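Local structure of galactose-binding like protein (Bacteroides thetaiotaomicron, 7M1A) at residues Thr6-Met11 / Phe58-Gly63; Ser17-Tyr22 / Val43-Gly48; Glu27-Gly32 / Thr171-Trp176; Arg70-Ala75 / Gly139-Val144. The protein is a SusE-like protein whose calcium-binding, galactose-binding-like domain, the part held in this chain, probably serves in carbohydrate recognition or breakdown. All blocks are in the same frame, centred on the assembly; numbering follows the deposited sequence.

In the fold
The four contacts illustrate how one beta sandwich varies its chemistry with place. Contacts 1 and 3 are largely buried and meet through Trp-30, whose ring touches Phe-8; contacts 2 and 4 are only partly buried. Contacts 2, 3 and 4 share the four-stranded sheet: strand 45-46 at one border, 169-176 and 70-74 inside, 140-143 at the other border. Contact 1 belongs to the opposing sheet and packs on contact 2 through Phe-58. Aromatic and aliphatic groups fill the inner side of contact 1, a calcium ion joins loop to strand in contact 3, and amide and guanidinium groups dress the outer face of contact 4. Contacts 1 to 3 touch the second subunit.

Contact 1 (Thr6-Met11 / Phe58-Gly63); sequences TKFREM and FTFDLG
Phe-8 and Leu-62 form the tightly packed side of this contact. Their side chains run alongside each other, and Leu-62 CD2 lies over one face of the Phe-8 ring, 4.0 Å from its centroid and displaced toward the rim, a CH-pi contact. CG of Phe-8 stands beside its own backbone N (chi1 -73°), which lays CD1 within 3.4 Å of Leu-62 O. Next to them Arg-9 and Asp-61 form an antiparallel hydrogen-bonded pair, with Arg-9 N to Asp-61 O and Asp-61 N to Arg-9 O both at 2.8 Å. On the face of the sheet that carries Arg-9 and Asp-61, away from the Phe-8 ring, the selenium of Met-11, a selenomethionine, comes to 4.0 Å from Asp-61 CB. Gly-63 N closes a firm Asx turn on Asp-61 OD1 (2.8 Å), approaching from above the carboxylate plane. Arg-9 is firmly held: NH1 grips Thr-6 O and Phe-8 O, both near the guanidinium plane, NE pairs with Asp-61 of the second subunit and NH2 with that subunit's Glu-99. The ends are looser: beyond Met-11 a water gives to Met-11 O and accepts from Thr-59 N, and at the solvent end, beside partly exposed Gly-63, Lys-7 offers little more than CB. Strand 58-62 lies between strand 9-11 and strand 151-158, with Phe-60 and Leu-62 reaching across the sandwich to Phe-175 of strand 169-176.

Contact 2 (Ser17-Tyr22 / Val43-Gly48); sequences SRVDSY and VGLHTG. With EDO (1,2-ethanediol), chain D; EDO (1,2-ethanediol), chain E.
Val-19 and Ser-21 hold His-46 by backbone bonds: His-46 N gives an almost straight bond to Val-19 O (2.9 Å, 177° at the hydrogen), and Ser-21 N gives one to His-46 O (2.9 Å). The two make a single beta bridge, Asp-20 with His-46, which fastens the loop 17-22 onto strand 45-46, a border strand of the four-stranded sheet in what the family suggests is a jelly-roll beta sandwich; on its other side Leu-45 bonds to Phe-170 of strand 169-176 and Thr-47 to Ile-168 just before it. A water donating to Arg-18 O and Thr-47 O adds a link. The rings meet obliquely: Tyr-22 CD2 sits 3.6 Å above the centre of the His-46 ring, the planes at 47°. CG anti to the backbone N (chi1 -163°) brings the imidazole there, and in-plane bonds hold its edge: ND1 accepts from Gly-48 N (2.8 Å), NE2 donates to O1 of one ethanediol (2.7 Å), probably from the crystallisation liquor. A leucine in place of His-46 would probably leave the Gly-48 N-H without its acceptor and Tyr-22 CD2 without the imidazole face it rests on. Apolar contact lies inward, Val-19 CB meeting Leu-45 CB at 3.8 Å.

Contact 3 (Glu27-Gly32 / Thr171-Trp176); sequences EYVWNG and TELTFW. With CA (calcium ion), chain F.
The amide of Asn-31 and the carboxylate of Glu-172 meet with their planes only 15° apart, OD1 and OE1 both turned onto the calcium ion. The other carboxylate oxygen is approached from above the plane: Gly-32 N donates to Glu-172 OE2 at 2.8 Å. The neighbouring indole of Trp-30 carries Glu-27 CA over one face, toward the rim. Glu-172 reaches the metal by a bend at chi2 (66°), following a CG set anti to the backbone N, which brings OE1 to 2.3 Å from the calcium. Asn-31 OD1 binds the ion at 2.5 Å, and Tyr-28 O and Thr-171 O each at 2.3 Å. A water and Arg-33 O complete six ligands. Beneath the site the loop is pinned to the strand by Leu-173 N bonding to Val-29 O (2.9 Å), with Val-29 CG2 against Leu-173 CG at 4.1 Å. Thr-171 and Glu-172 both face Trp-74, a classic beta bulge that breaks the regular run of strand 169-176 at the metal. Lys-5 makes a salt bridge with Glu-172 OE2. With all ligands oxygen and a single carboxylate among them, the site suits a hard cation, and its ties between loop and strand are consistent with a structural calcium, as in related galactose-binding-like domains.

Contact 4 (Arg70-Ala75 / Gly139-Val144); sequences RFALWA and GDQANV
Arg-70 lies across strand 140-143, and its side chain meets that strand at nearly every atom. CB starts 3.6 Å from Ala-142 O; CG and then CD each pass 3.4 Å from Asn-143 OD1. The chain bends about CG-CD (chi3 79°), bringing NE to the same OD1 at 2.9 Å, a bond bent at the hydrogen, with OD1 tilted from the guanidinium plane. The Asn-143 amide stands at 74° to that plane. Beyond NE, NH1 (2.9 Å) and NH2 (2.8 Å) both grip Gln-141 OE1. Guanidinium and Gln-141 amide are nearly coplanar here, 6° apart, with the NH2 bond on a lone pair of OE1, while Ala-142 O lies over one guanidinium face. A methionine in place of Arg-70 would probably leave Gln-141 OE1 and Asn-143 OD1 without their arginine donors. Beneath these side chains the strands form a regular antiparallel pair in which Phe-71 with Ala-142 and Leu-73 with Asp-140 are hydrogen-bonded and Ala-72 with Gln-141 is not. Strand 140-143 is one border strand of the four-stranded sheet, and strand 70-74 joins it to 169-176, whose Trp-176 packs on Arg-70. Phe-71 and Leu-73 point to the inner side of the sandwich, Phe-71 against Met-115 of strand 110-116. At the far end helix 130-138 gives way to the strand at Gly-139, whose CA sits over the five-membered ring of Trp-74, 3.8 Å from its centroid. Gln-141 NE2 bonds back to Ile-138 O and rests 3.6 Å from Ala-72 CB.

Contact 1 (Thr6-Met11 / Phe58-Gly63)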
# COMPACT_ATOMS: atom_id res chain seq x y z
N THR A 6 -13.78 -3.44 -3.87
CA THR A 6 -13.69 -2.78 -2.58
C THR A 6 -12.88 -3.58 -1.56
O THR A 6 -12.40 -3.00 -0.57
CB THR A 6 -15.06 -2.34 -2.01
OG1 THR A 6 -15.73 -3.54 -1.61
CG2 THR A 6 -15.87 -1.46 -2.96
N LYS A 7 -12.74 -4.90 -1.82
CA LYS A 7 -12.03 -5.80 -0.95
C LYS A 7 -10.55 -5.94 -1.32
O LYS A 7 -9.75 -6.57 -0.61
CB LYS A 7 -12.68 -7.17 -0.97
CG LYS A 7 -14.12 -7.12 -0.48
CD LYS A 7 -14.72 -8.48 -0.34
CE LYS A 7 -16.18 -8.44 0.14
NZ LYS A 7 -16.38 -7.56 1.35
N PHE A 8 -10.15 -5.43 -2.50
CA PHE A 8 -8.73 -5.65 -2.92
C PHE A 8 -7.81 -4.85 -1.99
O PHE A 8 -8.18 -3.76 -1.50
CB PHE A 8 -8.51 -5.15 -4.38
CG PHE A 8 -9.11 -5.96 -5.49
CD1 PHE A 8 -10.09 -6.94 -5.28
CD2 PHE A 8 -8.65 -5.72 -6.81
CE1 PHE A 8 -10.62 -7.66 -6.34
CE2 PHE A 8 -9.18 -6.42 -7.90
CZ PHE A 8 -10.19 -7.35 -7.67
N ARG A 9 -6.60 -5.37 -1.79
CA ARG A 9 -5.65 -4.68 -0.93
C ARG A 9 -4.25 -4.73 -1.50
O ARG A 9 -3.80 -5.78 -2.00
CB ARG A 9 -5.58 -5.33 0.47
CG ARG A 9 -6.90 -5.23 1.21
CD ARG A 9 -7.24 -3.86 1.77
NE ARG A 9 -8.43 -3.85 2.54
CZ ARG A 9 -9.64 -3.54 2.09
NH1 ARG A 9 -9.84 -3.25 0.83
NH2 ARG A 9 -10.67 -3.54 2.91
N GLU A 10 -3.54 -3.59 -1.47
CA GLU A 10 -2.13 -3.55 -1.83
C GLU A 10 -1.34 -4.43 -0.86
O GLU A 10 -1.69 -4.57 0.31
CB GLU A 10 -1.70 -2.08 -1.78
CG GLU A 10 -0.27 -1.78 -2.12
CD GLU A 10 0.74 -1.76 -1.00
OE1 GLU A 10 0.42 -2.38 0.05
OE2 GLU A 10 1.83 -1.29 -1.25
N MSE A 11 -0.29 -5.08 -1.40
CA MSE A 11 0.72 -5.74 -0.59
C MSE A 11 2.08 -5.20 -1.00
O MSE A 11 2.23 -4.60 -2.08
CB MSE A 11 0.63 -7.23 -0.76
CG MSE A 11 -0.69 -7.77 -0.25
SE MSE A 11 -0.77 -9.72 -0.27
CE MSE A 11 0.42 -10.03 1.21
N PHE A 58 4.77 -6.50 -8.83
CA PHE A 58 4.07 -5.98 -7.65
C PHE A 58 2.96 -6.99 -7.32
O PHE A 58 2.64 -7.91 -8.09
CB PHE A 58 3.55 -4.55 -7.91
CG PHE A 58 2.51 -4.43 -8.97
CD1 PHE A 58 1.16 -4.68 -8.73
CD2 PHE A 58 2.91 -4.17 -10.29
CE1 PHE A 58 0.21 -4.63 -9.74
CE2 PHE A 58 1.96 -4.13 -11.32
CZ PHE A 58 0.62 -4.40 -11.07
N THR A 59 2.43 -6.83 -6.08
CA THR A 59 1.66 -7.88 -5.44
C THR A 59 0.40 -7.26 -4.82
O THR A 59 0.46 -6.19 -4.20
CB THR A 59 2.50 -8.50 -4.33
OG1 THR A 59 3.79 -8.93 -4.82
CG2 THR A 59 1.83 -9.69 -3.68
N PHE A 60 -0.72 -8.01 -4.82
CA PHE A 60 -1.94 -7.54 -4.15
C PHE A 60 -2.81 -8.72 -3.76
O PHE A 60 -2.53 -9.85 -4.12
CB PHE A 60 -2.69 -6.49 -4.97
CG PHE A 60 -3.14 -6.92 -6.33
CD1 PHE A 60 -2.25 -6.89 -7.40
CD2 PHE A 60 -4.44 -7.36 -6.60
CE1 PHE A 60 -2.67 -7.17 -8.72
CE2 PHE A 60 -4.85 -7.70 -7.91
CZ PHE A 60 -3.98 -7.60 -8.95
N ASP A 61 -3.84 -8.45 -2.97
CA ASP A 61 -4.73 -9.42 -2.35
C ASP A 61 -6.10 -9.12 -2.93
O ASP A 61 -6.59 -7.97 -2.84
CB ASP A 61 -4.65 -9.17 -0.85
CG ASP A 61 -5.46 -10.05 0.06
OD1 ASP A 61 -6.32 -10.82 -0.39
OD2 ASP A 61 -5.14 -10.02 1.28
N LEU A 62 -6.79 -10.14 -3.44
CA LEU A 62 -8.16 -10.00 -3.96
C LEU A 62 -9.18 -9.91 -2.82
O LEU A 62 -10.33 -9.52 -3.07
CB LEU A 62 -8.56 -11.17 -4.89
CG LEU A 62 -7.66 -11.38 -6.13
CD1 LEU A 62 -7.95 -12.71 -6.79
CD2 LEU A 62 -7.87 -10.22 -7.12
N GLY A 63 -8.78 -10.29 -1.59
CA GLY A 63 -9.73 -10.20 -0.49
C GLY A 63 -10.71 -11.37 -0.43
O GLY A 63 -11.52 -11.43 0.48
O HOH W 1 3.77 -4.90 -4.32

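Contact 2 (Ser17-Tyr22 / Val43-Gly48)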
# COMPACT_ATOMS: atom_id res chain seq x y z
N SER A 17 8.55 -3.85 -6.89
CA SER A 17 8.75 -2.50 -7.42
C SER A 17 7.77 -1.56 -6.70
O SER A 17 6.60 -1.87 -6.53
CB SER A 17 8.42 -2.50 -8.89
OG SER A 17 9.41 -3.27 -9.59
N ARG A 18 8.25 -0.36 -6.36
CA ARG A 18 7.34 0.69 -5.96
C ARG A 18 6.56 1.15 -7.19
O ARG A 18 7.07 1.11 -8.33
CB ARG A 18 8.11 1.87 -5.36
CG ARG A 18 8.72 1.45 -4.04
CD ARG A 18 9.32 2.59 -3.30
NE ARG A 18 9.92 2.16 -2.04
CZ ARG A 18 9.47 2.36 -0.83
NH1 ARG A 18 8.23 2.79 -0.63
NH2 ARG A 18 10.24 2.01 0.17
N VAL A 19 5.29 1.53 -6.99
CA VAL A 19 4.43 1.83 -8.15
C VAL A 19 3.84 3.24 -8.04
O VAL A 19 2.73 3.52 -8.57
CB VAL A 19 3.31 0.77 -8.33
CG1 VAL A 19 3.90 -0.65 -8.57
CG2 VAL A 19 2.38 0.69 -7.09
N ASP A 20 4.52 4.12 -7.30
CA ASP A 20 3.95 5.42 -6.91
C ASP A 20 4.60 6.61 -7.62
O ASP A 20 4.46 7.74 -7.14
CB ASP A 20 3.95 5.57 -5.37
CG ASP A 20 3.11 4.46 -4.70
OD1 ASP A 20 2.34 3.72 -5.31
OD2 ASP A 20 3.21 4.38 -3.50
N SER A 21 5.19 6.37 -8.80
CA SER A 21 5.72 7.49 -9.57
C SER A 21 4.53 8.28 -10.17
O SER A 21 3.44 7.76 -10.38
CB SER A 21 6.69 7.00 -10.62
OG SER A 21 7.82 6.39 -10.01
N TYR A 22 4.75 9.56 -10.46
CA TYR A 22 3.74 10.39 -11.13
C TYR A 22 2.44 10.45 -10.34
O TYR A 22 1.33 10.40 -10.92
CB TYR A 22 3.50 9.98 -12.58
CG TYR A 22 4.75 10.20 -13.38
CD1 TYR A 22 5.05 11.45 -13.89
CD2 TYR A 22 5.60 9.14 -13.63
CE1 TYR A 22 6.19 11.64 -14.63
CE2 TYR A 22 6.74 9.32 -14.40
CZ TYR A 22 7.05 10.58 -14.89
OH TYR A 22 8.22 10.80 -15.58
N VAL A 43 -5.05 8.32 -11.34
CA VAL A 43 -5.01 7.83 -12.72
C VAL A 43 -4.57 6.38 -12.87
O VAL A 43 -5.06 5.66 -13.75
CB VAL A 43 -4.13 8.78 -13.58
CG1 VAL A 43 -3.84 8.28 -14.99
CG2 VAL A 43 -4.76 10.20 -13.60
N GLY A 44 -3.62 5.96 -12.04
CA GLY A 44 -3.14 4.60 -12.23
C GLY A 44 -1.92 4.37 -11.35
O GLY A 44 -1.69 5.10 -10.36
N LEU A 45 -1.14 3.34 -11.68
CA LEU A 45 0.11 3.09 -11.01
C LEU A 45 1.23 3.27 -12.02
O LEU A 45 1.00 3.21 -13.26
CB LEU A 45 0.16 1.74 -10.28
CG LEU A 45 0.16 0.47 -11.15
CD1 LEU A 45 1.51 0.18 -11.83
CD2 LEU A 45 -0.22 -0.75 -10.28
N HIS A 46 2.42 3.53 -11.49
CA HIS A 46 3.54 3.80 -12.38
C HIS A 46 4.85 3.53 -11.66
O HIS A 46 5.07 4.09 -10.59
CB HIS A 46 3.47 5.29 -12.81
CG HIS A 46 4.28 5.60 -14.02
ND1 HIS A 46 5.63 5.23 -14.18
CD2 HIS A 46 3.90 6.30 -15.12
CE1 HIS A 46 6.00 5.69 -15.38
NE2 HIS A 46 4.97 6.33 -15.95
N THR A 47 5.72 2.65 -12.20
CA THR A 47 6.99 2.35 -11.51
C THR A 47 8.11 3.32 -11.83
O THR A 47 9.20 3.15 -11.26
CB THR A 47 7.48 0.95 -11.91
OG1 THR A 47 7.74 0.86 -13.32
CG2 THR A 47 6.47 -0.14 -11.56
N GLY A 48 7.84 4.35 -12.68
CA GLY A 48 8.89 5.30 -13.02
C GLY A 48 9.59 4.91 -14.33
O GLY A 48 9.10 4.11 -15.14
C1 EDO D . 0.24 7.31 -12.28
O1 EDO D . -0.43 8.51 -11.94
C2 EDO D . -0.08 7.11 -13.67
O2 EDO D . 0.75 7.97 -14.42
C1 EDO E . 7.06 8.25 -18.38
O1 EDO E . 5.79 7.71 -18.15
C2 EDO E . 6.99 9.45 -19.31
O2 EDO E . 5.89 10.11 -18.83
O HOH W 2 9.65 1.29 -9.20

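Contact 3 (Glu27-Gly32 / Thr171-Trp176)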
# COMPACT_ATOMS: atom_id res chain seq x y z
N GLU A 27 -3.83 1.33 -5.49
CA GLU A 27 -5.28 1.26 -5.35
C GLU A 27 -5.96 1.93 -6.54
O GLU A 27 -7.12 1.70 -6.76
CB GLU A 27 -5.68 1.99 -4.06
CG GLU A 27 -5.33 1.26 -2.74
CD GLU A 27 -3.92 1.35 -2.24
OE1 GLU A 27 -3.01 1.97 -2.88
OE2 GLU A 27 -3.73 0.84 -1.08
N TYR A 28 -5.23 2.78 -7.28
CA TYR A 28 -5.88 3.42 -8.42
C TYR A 28 -6.17 2.47 -9.58
O TYR A 28 -6.94 2.88 -10.50
CB TYR A 28 -5.01 4.61 -8.89
CG TYR A 28 -4.81 5.74 -7.89
CD1 TYR A 28 -5.66 5.92 -6.80
CD2 TYR A 28 -3.74 6.60 -8.03
CE1 TYR A 28 -5.43 6.95 -5.91
CE2 TYR A 28 -3.51 7.69 -7.18
CZ TYR A 28 -4.41 7.88 -6.16
OH TYR A 28 -4.14 8.86 -5.24
N VAL A 29 -5.56 1.25 -9.57
CA VAL A 29 -5.85 0.32 -10.67
C VAL A 29 -7.00 -0.62 -10.30
O VAL A 29 -7.34 -1.47 -11.09
CB VAL A 29 -4.63 -0.44 -11.18
CG1 VAL A 29 -3.54 0.54 -11.62
CG2 VAL A 29 -4.11 -1.53 -10.23
N TRP A 30 -7.69 -0.41 -9.13
CA TRP A 30 -8.95 -1.08 -8.86
C TRP A 30 -10.00 -0.11 -8.31
O TRP A 30 -10.84 -0.53 -7.55
CB TRP A 30 -8.74 -2.36 -8.01
CG TRP A 30 -8.10 -2.09 -6.69
CD1 TRP A 30 -8.69 -1.56 -5.58
CD2 TRP A 30 -6.78 -2.54 -6.30
NE1 TRP A 30 -7.78 -1.56 -4.51
CE2 TRP A 30 -6.60 -2.19 -4.91
CE3 TRP A 30 -5.72 -3.20 -6.97
CZ2 TRP A 30 -5.46 -2.48 -4.19
CZ3 TRP A 30 -4.60 -3.51 -6.23
CH2 TRP A 30 -4.48 -3.18 -4.88
N ASN A 31 -9.94 1.14 -8.78
CA ASN A 31 -10.92 2.14 -8.38
C ASN A 31 -12.14 2.17 -9.28
O ASN A 31 -12.97 3.02 -9.05
CB ASN A 31 -10.21 3.49 -8.14
CG ASN A 31 -9.75 4.13 -9.45
OD1 ASN A 31 -9.92 3.54 -10.53
ND2 ASN A 31 -9.03 5.25 -9.34
N GLY A 32 -12.27 1.28 -10.27
CA GLY A 32 -13.44 1.23 -11.17
C GLY A 32 -13.38 2.29 -12.27
O GLY A 32 -14.42 2.45 -12.96
N THR A 171 -3.91 1.98 -15.96
CA THR A 171 -4.96 2.68 -15.23
C THR A 171 -5.90 1.75 -14.46
O THR A 171 -6.47 2.23 -13.43
CB THR A 171 -5.76 3.64 -16.12
OG1 THR A 171 -6.74 4.32 -15.32
CG2 THR A 171 -6.53 2.94 -17.24
N GLU A 172 -6.20 0.52 -14.92
CA GLU A 172 -7.23 -0.29 -14.26
C GLU A 172 -7.01 -1.74 -14.64
O GLU A 172 -6.58 -2.02 -15.78
CB GLU A 172 -8.66 0.14 -14.69
CG GLU A 172 -9.80 -0.47 -13.87
CD GLU A 172 -9.86 -0.02 -12.41
OE1 GLU A 172 -9.17 0.94 -12.02
OE2 GLU A 172 -10.69 -0.57 -11.69
N LEU A 173 -7.36 -2.65 -13.73
CA LEU A 173 -7.50 -4.06 -14.08
C LEU A 173 -8.82 -4.55 -13.52
O LEU A 173 -9.41 -3.89 -12.64
CB LEU A 173 -6.28 -4.89 -13.66
CG LEU A 173 -5.73 -4.69 -12.25
CD1 LEU A 173 -6.74 -5.23 -11.24
CD2 LEU A 173 -4.38 -5.39 -12.14
N THR A 174 -9.31 -5.70 -14.03
CA THR A 174 -10.54 -6.28 -13.51
C THR A 174 -10.35 -7.79 -13.51
O THR A 174 -9.81 -8.35 -14.47
CB THR A 174 -11.74 -5.91 -14.39
OG1 THR A 174 -11.81 -4.46 -14.40
CG2 THR A 174 -13.05 -6.44 -13.85
N PHE A 175 -10.85 -8.44 -12.45
CA PHE A 175 -10.95 -9.90 -12.41
C PHE A 175 -12.44 -10.30 -12.34
O PHE A 175 -13.25 -9.64 -11.69
CB PHE A 175 -10.30 -10.54 -11.19
CG PHE A 175 -8.80 -10.45 -11.21
CD1 PHE A 175 -8.09 -9.28 -10.84
CD2 PHE A 175 -8.08 -11.51 -11.69
CE1 PHE A 175 -6.70 -9.23 -10.93
CE2 PHE A 175 -6.68 -11.45 -11.78
CZ PHE A 175 -5.97 -10.31 -11.39
N TRP A 176 -12.76 -11.42 -12.99
CA TRP A 176 -14.05 -12.07 -12.86
C TRP A 176 -13.81 -13.49 -12.34
O TRP A 176 -12.77 -14.05 -12.67
CB TRP A 176 -14.84 -12.05 -14.20
CG TRP A 176 -15.25 -10.72 -14.75
CD1 TRP A 176 -16.48 -10.12 -14.63
CD2 TRP A 176 -14.40 -9.79 -15.45
NE1 TRP A 176 -16.45 -8.93 -15.24
CE2 TRP A 176 -15.23 -8.68 -15.79
CE3 TRP A 176 -13.06 -9.78 -15.91
CZ2 TRP A 176 -14.79 -7.64 -16.59
CZ3 TRP A 176 -12.62 -8.73 -16.72
CH2 TRP A 176 -13.48 -7.66 -17.05
CA CA F . -8.30 3.06 -12.31
O HOH W 3 -8.04 5.38 -12.56

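Contact 4 (Arg70-Ala75 / Gly139-Val144)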
# COMPACT_ATOMS: atom_id res chain seq x y z
N ARG A 70 -11.91 -14.63 -15.76
CA ARG A 70 -11.42 -13.69 -16.76
C ARG A 70 -10.60 -12.60 -16.08
O ARG A 70 -10.75 -12.32 -14.86
CB ARG A 70 -12.62 -13.07 -17.52
CG ARG A 70 -13.50 -14.07 -18.28
CD ARG A 70 -14.40 -13.40 -19.32
NE ARG A 70 -13.77 -13.02 -20.58
CZ ARG A 70 -13.32 -11.81 -20.86
NH1 ARG A 70 -13.71 -10.76 -20.10
NH2 ARG A 70 -12.67 -11.51 -21.96
N PHE A 71 -9.74 -11.97 -16.92
CA PHE A 71 -8.86 -10.88 -16.52
C PHE A 71 -8.85 -9.82 -17.60
O PHE A 71 -8.87 -10.18 -18.80
CB PHE A 71 -7.46 -11.43 -16.20
CG PHE A 71 -6.43 -10.36 -15.98
CD1 PHE A 71 -6.34 -9.68 -14.78
CD2 PHE A 71 -5.64 -9.95 -17.07
CE1 PHE A 71 -5.34 -8.72 -14.63
CE2 PHE A 71 -4.65 -9.02 -16.89
CZ PHE A 71 -4.51 -8.40 -15.69
N ALA A 72 -8.84 -8.56 -17.22
CA ALA A 72 -8.68 -7.48 -18.19
C ALA A 72 -7.75 -6.43 -17.62
O ALA A 72 -7.72 -6.21 -16.40
CB ALA A 72 -10.04 -6.90 -18.63
N LEU A 73 -7.09 -5.65 -18.47
CA LEU A 73 -6.17 -4.62 -18.07
C LEU A 73 -6.24 -3.51 -19.10
O LEU A 73 -6.17 -3.81 -20.31
CB LEU A 73 -4.75 -5.14 -17.87
CG LEU A 73 -3.68 -4.13 -17.39
CD1 LEU A 73 -2.65 -4.85 -16.48
CD2 LEU A 73 -2.98 -3.41 -18.56
N TRP A 74 -6.25 -2.25 -18.64
CA TRP A 74 -6.29 -1.08 -19.52
C TRP A 74 -5.04 -0.23 -19.29
O TRP A 74 -4.76 0.17 -18.16
CB TRP A 74 -7.54 -0.18 -19.23
CG TRP A 74 -8.80 -0.87 -19.65
CD1 TRP A 74 -9.47 -0.64 -20.81
CD2 TRP A 74 -9.55 -1.92 -18.95
NE1 TRP A 74 -10.60 -1.44 -20.87
CE2 TRP A 74 -10.70 -2.21 -19.72
CE3 TRP A 74 -9.51 -2.52 -17.70
CZ2 TRP A 74 -11.69 -3.12 -19.37
CZ3 TRP A 74 -10.47 -3.43 -17.30
CH2 TRP A 74 -11.55 -3.76 -18.15
N ALA A 75 -4.43 0.20 -20.37
CA ALA A 75 -3.43 1.25 -20.41
C ALA A 75 -4.07 2.62 -20.10
O ALA A 75 -5.28 2.83 -20.29
CB ALA A 75 -2.75 1.26 -21.79
N GLY A 139 -9.39 -2.82 -23.84
CA GLY A 139 -8.46 -3.41 -22.87
C GLY A 139 -7.92 -4.79 -23.29
O GLY A 139 -8.59 -5.49 -24.06
N ASP A 140 -6.77 -5.22 -22.73
CA ASP A 140 -6.37 -6.60 -22.89
C ASP A 140 -7.39 -7.47 -22.16
O ASP A 140 -7.88 -7.08 -21.10
CB ASP A 140 -4.99 -6.77 -22.27
CG ASP A 140 -3.90 -6.06 -23.08
OD1 ASP A 140 -4.05 -5.97 -24.35
OD2 ASP A 140 -2.82 -5.79 -22.44
N GLN A 141 -7.73 -8.61 -22.73
CA GLN A 141 -8.83 -9.49 -22.30
C GLN A 141 -8.32 -10.94 -22.31
O GLN A 141 -7.71 -11.38 -23.29
CB GLN A 141 -10.00 -9.48 -23.31
CG GLN A 141 -10.70 -8.13 -23.36
CD GLN A 141 -11.52 -7.84 -22.12
OE1 GLN A 141 -12.13 -8.76 -21.56
NE2 GLN A 141 -11.73 -6.57 -21.77
N ALA A 142 -8.54 -11.71 -21.24
CA ALA A 142 -8.14 -13.11 -21.27
C ALA A 142 -9.11 -13.96 -20.46
O ALA A 142 -9.61 -13.47 -19.45
CB ALA A 142 -6.77 -13.25 -20.75
N ASN A 143 -9.34 -15.18 -20.93
CA ASN A 143 -9.99 -16.17 -20.09
C ASN A 143 -8.92 -16.96 -19.34
O ASN A 143 -7.88 -17.30 -19.85
CB ASN A 143 -10.72 -17.18 -21.03
CG ASN A 143 -11.86 -16.46 -21.75
OD1 ASN A 143 -12.57 -15.59 -21.22
ND2 ASN A 143 -12.11 -16.81 -23.01
N VAL A 144 -9.20 -17.21 -18.06
CA VAL A 144 -8.26 -18.00 -17.24
C VAL A 144 -8.58 -19.48 -17.39
O VAL A 144 -9.73 -19.83 -17.25
CB VAL A 144 -8.42 -17.50 -15.79
CG1 VAL A 144 -7.59 -18.37 -14.87
CG2 VAL A 144 -8.08 -16.02 -15.59